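Local coordinates for penicillin-binding protein (Bacillus halodurans, PDB 3TG9) that is probably an active-site-serine enzyme of the beta-lactamase and penicillin-binding protein family, expected to be acylated by penicillin-like compounds, at residues I65-E70 and H247-E252; K58-I63 and M238-A243. All blocks are in the same frame, centred on the assembly; numbering follows the deposited sequence.

Interaction 1: residues I65-E70 and H247-E252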
loop_
_atom_site.group_PDB
_atom_site.type_symbol
_atom_site.label_atom_id
_atom_site.label_comp_id
_atom_site.label_asym_id
_atom_site.label_seq_id
_atom_site.Cartn_x
_atom_site.Cartn_y
_atom_site.Cartn_z
ATOM N N ILE B 65 -20.469 9.162 20.626
ATOM C CA ILE B 65 -20.842 10.514 21.034
ATOM C C ILE B 65 -22.035 10.485 21.981
ATOM O O ILE B 65 -22.106 11.263 22.938
ATOM C CB ILE B 65 -21.184 11.394 19.826
ATOM C CG1 ILE B 65 -19.905 11.878 19.141
ATOM C CG2 ILE B 65 -22.030 12.585 20.265
ATOM C CD1 ILE B 65 -19.109 12.864 19.972
ATOM N N CYS B 66 -22.967 9.578 21.716
ATOM C CA CYS B 66 -24.130 9.415 22.582
ATOM C C CYS B 66 -23.720 8.877 23.949
ATOM O O CYS B 66 -24.284 9.276 24.963
ATOM C CB CYS B 66 -25.166 8.503 21.927
ATOM S SG CYS B 66 -25.934 9.252 20.488
ATOM N N GLN B 67 -22.728 7.987 23.981
ATOM C CA GLN B 67 -22.262 7.428 25.252
ATOM C C GLN B 67 -21.682 8.505 26.155
ATOM O O GLN B 67 -21.831 8.449 27.377
ATOM C CB GLN B 67 -21.210 6.349 25.037
ATOM C CG GLN B 67 -21.711 5.089 24.389
ATOM C CD GLN B 67 -20.591 4.100 24.170
ATOM O OE1 GLN B 67 -19.437 4.496 24.011
ATOM N NE2 GLN B 67 -20.919 2.810 24.165
ATOM N N LEU B 68 -21.008 9.475 25.551
ATOM C CA LEU B 68 -20.458 10.592 26.304
ATOM C C LEU B 68 -21.590 11.454 26.849
ATOM O O LEU B 68 -21.516 11.965 27.967
ATOM C CB LEU B 68 -19.528 11.429 25.429
ATOM C CG LEU B 68 -18.300 10.698 24.878
ATOM C CD1 LEU B 68 -17.477 11.635 24.031
ATOM C CD2 LEU B 68 -17.469 10.114 26.009
ATOM N N VAL B 69 -22.640 11.619 26.055
ATOM C CA VAL B 69 -23.806 12.357 26.521
ATOM C C VAL B 69 -24.488 11.588 27.653
ATOM O O VAL B 69 -24.743 12.146 28.715
ATOM C CB VAL B 69 -24.788 12.676 25.376
ATOM C CG1 VAL B 69 -26.024 13.413 25.906
ATOM C CG2 VAL B 69 -24.091 13.504 24.301
ATOM N N GLU B 70 -24.744 10.301 27.440
ATOM C CA GLU B 70 -25.379 9.471 28.463
ATOM C C GLU B 70 -24.563 9.430 29.750
ATOM O O GLU B 70 -25.116 9.260 30.838
ATOM C CB GLU B 70 -25.645 8.048 27.949
ATOM C CG GLU B 70 -26.002 7.048 29.044
ATOM C CD GLU B 70 -26.443 5.691 28.506
ATOM O OE1 GLU B 70 -26.843 5.631 27.324
ATOM O OE2 GLU B 70 -26.397 4.683 29.259
ATOM N N HIS B 247 -29.976 -2.398 23.939
ATOM C CA HIS B 247 -29.614 -1.365 24.904
ATOM C C HIS B 247 -28.339 -1.720 25.662
ATOM O O HIS B 247 -28.147 -1.300 26.802
ATOM C CB HIS B 247 -30.772 -1.103 25.881
ATOM C CG HIS B 247 -32.076 -0.779 25.211
ATOM N ND1 HIS B 247 -32.206 0.237 24.286
ATOM C CD2 HIS B 247 -33.308 -1.324 25.344
ATOM C CE1 HIS B 247 -33.460 0.293 23.870
ATOM N NE2 HIS B 247 -34.148 -0.644 24.495
ATOM N N GLU B 248 -27.465 -2.480 25.006
ATOM C CA GLU B 248 -26.193 -2.912 25.591
ATOM C C GLU B 248 -25.079 -1.901 25.361
ATOM O O GLU B 248 -24.003 -2.009 25.949
ATOM C CB GLU B 248 -25.783 -4.282 25.035
ATOM C CG GLU B 248 -26.572 -5.438 25.639
ATOM C CD GLU B 248 -26.457 -6.726 24.842
ATOM O OE1 GLU B 248 -25.678 -6.759 23.865
ATOM O OE2 GLU B 248 -27.155 -7.705 25.193
ATOM N N LEU B 249 -25.341 -0.923 24.501
ATOM C CA LEU B 249 -24.361 0.103 24.174
ATOM C C LEU B 249 -24.777 1.438 24.782
ATOM O O LEU B 249 -23.945 2.232 25.228
ATOM C CB LEU B 249 -24.210 0.225 22.652
ATOM C CG LEU B 249 -23.515 -0.950 21.944
ATOM C CD1 LEU B 249 -23.433 -0.745 20.431
ATOM C CD2 LEU B 249 -22.126 -1.199 22.531
ATOM N N LEU B 250 -26.081 1.672 24.794
ATOM C CA LEU B 250 -26.661 2.870 25.377
ATOM C C LEU B 250 -27.926 2.446 26.100
ATOM O O LEU B 250 -28.486 1.389 25.807
ATOM C CB LEU B 250 -27.030 3.861 24.277
ATOM C CG LEU B 250 -25.921 4.401 23.379
ATOM C CD1 LEU B 250 -26.467 4.647 21.975
ATOM C CD2 LEU B 250 -25.303 5.665 23.973
ATOM N N ASN B 251 -28.385 3.254 27.043
ATOM C CA ASN B 251 -29.649 2.941 27.696
ATOM C C ASN B 251 -30.801 3.199 26.718
ATOM O O ASN B 251 -30.582 3.700 25.615
ATOM C CB ASN B 251 -29.807 3.727 28.998
ATOM C CG ASN B 251 -29.972 5.210 28.768
ATOM O OD1 ASN B 251 -30.390 5.649 27.690
ATOM N ND2 ASN B 251 -29.645 6.001 29.789
ATOM N N GLU B 252 -32.018 2.851 27.111
ATOM C CA GLU B 252 -33.163 2.943 26.207
ATOM C C GLU B 252 -33.419 4.361 25.667
ATOM O O GLU B 252 -33.636 4.548 24.469
ATOM C CB GLU B 252 -34.412 2.383 26.889
ATOM C CG GLU B 252 -35.694 2.689 26.158
ATOM C CD GLU B 252 -36.908 2.254 26.942
ATOM O OE1 GLU B 252 -37.180 1.037 26.999
ATOM O OE2 GLU B 252 -37.584 3.133 27.508
#
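The carboxylate of Glu-70 lies stacked against the side-chain amide of Asn-251, the two planes only 14° apart, while the same carboxylate takes the backbone N-H of that asparagine. Asn-251 N lies 2.8 Å from Glu-70 OE1, on its syn side, in a nearly straight bond (165° at the hydrogen). Glu-70 gets there with CG anti to its backbone N (chi1 167°) and the rest of the chain extended, so that it spans from the helix to the loop. Asn-251 is the N-cap of helix 252-258: its OD1 accepts from the backbone N of Tyr-254, which ties the stacked amide to the helix start. A negative carboxylate here would probably interact favourably with that helix's dipole.

One turn earlier, Gln-67 sends NE2 to the carbonyl O of Leu-249 at 3.3 Å, with the acceptor close to the plane of the glutamine amide. NE2 also donates to the carbonyl of Asn-179, and OE1 pairs with Tyr-175 OH, so both ends of the amide are engaged. Between these two polar links Leu-250 pushes CD2 against the helix, 3.5 Å from CB of Cys-66 and crossing the Gln-67 chain at about a right angle. The loop thus joins the C-terminal end of helix 58-70 to helices 234-245 and 252-258, while helix 155-168 packs on Ile-65 and Leu-68.

Interaction 2: residues K58-I63 and M238-A243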
loop_
_atom_site.group_PDB
_atom_site.type_symbol
_atom_site.label_atom_id
_atom_site.label_comp_id
_atom_site.label_asym_id
_atom_site.label_seq_id
_atom_site.Cartn_x
_atom_site.Cartn_y
_atom_site.Cartn_z
ATOM N N LYS B 58 -19.751 5.540 10.505
ATOM C CA LYS B 58 -20.238 6.799 11.065
ATOM C C LYS B 58 -21.187 6.509 12.224
ATOM O O LYS B 58 -21.295 7.305 13.155
ATOM C CB LYS B 58 -20.958 7.642 10.013
ATOM C CG LYS B 58 -20.038 8.402 9.079
ATOM C CD LYS B 58 -20.789 9.502 8.328
ATOM C CE LYS B 58 -19.808 10.389 7.583
ATOM N NZ LYS B 58 -19.188 9.669 6.446
ATOM N N LEU B 59 -21.867 5.365 12.157
ATOM C CA LEU B 59 -22.746 4.904 13.232
ATOM C C LEU B 59 -21.998 4.701 14.554
ATOM O O LEU B 59 -22.530 5.025 15.623
ATOM C CB LEU B 59 -23.451 3.601 12.838
ATOM C CG LEU B 59 -24.328 2.938 13.911
ATOM C CD1 LEU B 59 -25.370 3.901 14.456
ATOM C CD2 LEU B 59 -25.003 1.714 13.342
ATOM N N PHE B 60 -20.783 4.151 14.478
ATOM C CA PHE B 60 -19.974 3.907 15.670
ATOM C C PHE B 60 -19.572 5.245 16.274
ATOM O O PHE B 60 -19.442 5.376 17.490
ATOM C CB PHE B 60 -18.689 3.109 15.360
ATOM C CG PHE B 60 -18.901 1.881 14.503
ATOM C CD1 PHE B 60 -20.168 1.362 14.285
ATOM C CD2 PHE B 60 -17.812 1.234 13.927
ATOM C CE1 PHE B 60 -20.348 0.234 13.492
ATOM C CE2 PHE B 60 -17.984 0.107 13.135
ATOM C CZ PHE B 60 -19.262 -0.388 12.918
ATOM N N THR B 61 -19.350 6.235 15.416
ATOM C CA THR B 61 -19.016 7.573 15.883
ATOM C C THR B 61 -20.203 8.165 16.636
ATOM O O THR B 61 -20.037 8.761 17.698
ATOM C CB THR B 61 -18.627 8.496 14.718
ATOM O OG1 THR B 61 -17.564 7.892 13.976
ATOM C CG2 THR B 61 -18.175 9.849 15.230
ATOM N N ALA B 62 -21.401 7.982 16.094
ATOM C CA ALA B 62 -22.609 8.497 16.736
ATOM C C ALA B 62 -22.854 7.786 18.055
ATOM O O ALA B 62 -23.198 8.416 19.055
ATOM C CB ALA B 62 -23.800 8.346 15.824
ATOM N N ILE B 63 -22.674 6.471 18.059
ATOM C CA ILE B 63 -22.840 5.691 19.280
ATOM C C ILE B 63 -21.890 6.213 20.360
ATOM O O ILE B 63 -22.280 6.412 21.511
ATOM C CB ILE B 63 -22.558 4.198 19.028
ATOM C CG1 ILE B 63 -23.562 3.617 18.034
ATOM C CG2 ILE B 63 -22.581 3.404 20.340
ATOM C CD1 ILE B 63 -23.370 2.125 17.776
ATOM N N MET B 238 -23.415 -7.876 12.596
ATOM C CA MET B 238 -24.633 -8.422 13.178
ATOM C C MET B 238 -24.634 -8.193 14.688
ATOM O O MET B 238 -25.609 -7.722 15.252
ATOM C CB MET B 238 -24.736 -9.913 12.880
ATOM C CG MET B 238 -25.993 -10.567 13.446
ATOM S SD MET B 238 -25.795 -12.337 13.638
ATOM C CE MET B 238 -24.996 -12.403 15.240
ATOM N N LYS B 239 -23.537 -8.528 15.349
ATOM C CA LYS B 239 -23.448 -8.331 16.792
ATOM C C LYS B 239 -23.594 -6.867 17.173
ATOM O O LYS B 239 -24.031 -6.554 18.279
ATOM C CB LYS B 239 -22.118 -8.854 17.344
ATOM C CG LYS B 239 -21.947 -10.366 17.284
ATOM C CD LYS B 239 -20.648 -10.787 17.971
ATOM C CE LYS B 239 -20.254 -12.212 17.607
ATOM N NZ LYS B 239 -21.438 -13.127 17.561
ATOM N N LEU B 240 -23.191 -5.964 16.281
ATOM C CA LEU B 240 -23.270 -4.545 16.603
ATOM C C LEU B 240 -24.723 -4.057 16.648
ATOM O O LEU B 240 -25.107 -3.294 17.538
ATOM C CB LEU B 240 -22.437 -3.689 15.639
ATOM C CG LEU B 240 -22.665 -2.212 15.985
ATOM C CD1 LEU B 240 -21.410 -1.407 16.125
ATOM C CD2 LEU B 240 -23.669 -1.559 15.025
ATOM N N TRP B 241 -25.525 -4.494 15.683
ATOM C CA TRP B 241 -26.947 -4.167 15.666
ATOM C C TRP B 241 -27.640 -4.754 16.903
ATOM O O TRP B 241 -28.406 -4.074 17.588
ATOM C CB TRP B 241 -27.600 -4.730 14.404
ATOM C CG TRP B 241 -27.354 -3.946 13.146
ATOM C CD1 TRP B 241 -26.681 -4.371 12.032
ATOM C CD2 TRP B 241 -27.793 -2.608 12.861
ATOM N NE1 TRP B 241 -26.669 -3.376 11.075
ATOM C CE2 TRP B 241 -27.347 -2.287 11.558
ATOM C CE3 TRP B 241 -28.516 -1.654 13.583
ATOM C CZ2 TRP B 241 -27.610 -1.053 10.960
ATOM C CZ3 TRP B 241 -28.777 -0.431 12.989
ATOM C CH2 TRP B 241 -28.323 -0.140 11.687
ATOM N N LEU B 242 -27.371 -6.031 17.171
ATOM C CA LEU B 242 -27.929 -6.718 18.328
ATOM C C LEU B 242 -27.659 -5.954 19.619
ATOM O O LEU B 242 -28.586 -5.610 20.343
ATOM C CB LEU B 242 -27.378 -8.137 18.416
ATOM C CG LEU B 242 -27.848 -9.042 17.275
ATOM C CD1 LEU B 242 -27.236 -10.428 17.389
ATOM C CD2 LEU B 242 -29.370 -9.125 17.249
ATOM N N ALA B 243 -26.393 -5.673 19.898
ATOM C CA ALA B 243 -26.026 -4.909 21.090
ATOM C C ALA B 243 -26.707 -3.542 21.144
ATOM O O ALA B 243 -27.101 -3.086 22.218
ATOM C CB ALA B 243 -24.513 -4.751 21.176
#
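Leu-240 is the main bump of this contact, its forked end entering the hollow formed by Leu-59, Phe-60 and Ile-63 on helix 58-70. CD1 presses obliquely on the Phe-60 ring, 3.3 Å from CE1, a close approach for carbon atoms, and meets Ile-63 CD1 more loosely at 4.4 Å. CD2 mainly meets Leu-59, lying 3.9 Å from CD2 of that residue as the two leucines lie alongside, pointing opposite ways, and it also brushes Phe-60 CE1. With CG anti to the backbone N (chi1 176°), Leu-240 projects across the gap between helices whose local axes stay 12.5 Å apart and cross at 31°, running in broadly the same direction.

In the serine beta-lactamase and penicillin-binding protein fold, the helix that begins at the SxxK motif is a central helix of the domain; here Lys-58 probably supplies the motif lysine, and this contact joins that helix to helix 234-245. On the sheet-facing side, Leu-59 CD2 also sits over one face of the Trp-241 indole, 4.1 Å from CH2. The indole is tethered through NE1 to Ser-300 and leans on Ile-309 of strand 308-314. Beyond Phe-60, the ring of Phe-181 meets its ring nearly perpendicularly, and Val-180 touches both Ile-63 and Leu-240.

How the interactions relate
Interactions 1 and 2 lie along the same helix, 58-70, with centres about 11 Å apart, and both bring it against the chain region from helix 234-245 to the start of helix 252-258. They meet directly: the N of Glu-248 probably bonds to the O of Ala-243 (2.9 Å), part of a Schellman motif at the end of helix 234-245, with His-247 as its C-prime residue. Leu-249 CD1 packs on Ile-63 CD1 at 3.9 Å, bridging the two contacts. Lys-58 takes no part in the packing of interaction 2; its NZ bonds to Tyr-152, Asn-154 and the Asp-227 carbonyl and more weakly to Ser-55, probably the active-site cluster; interaction 1 lies further along the helix.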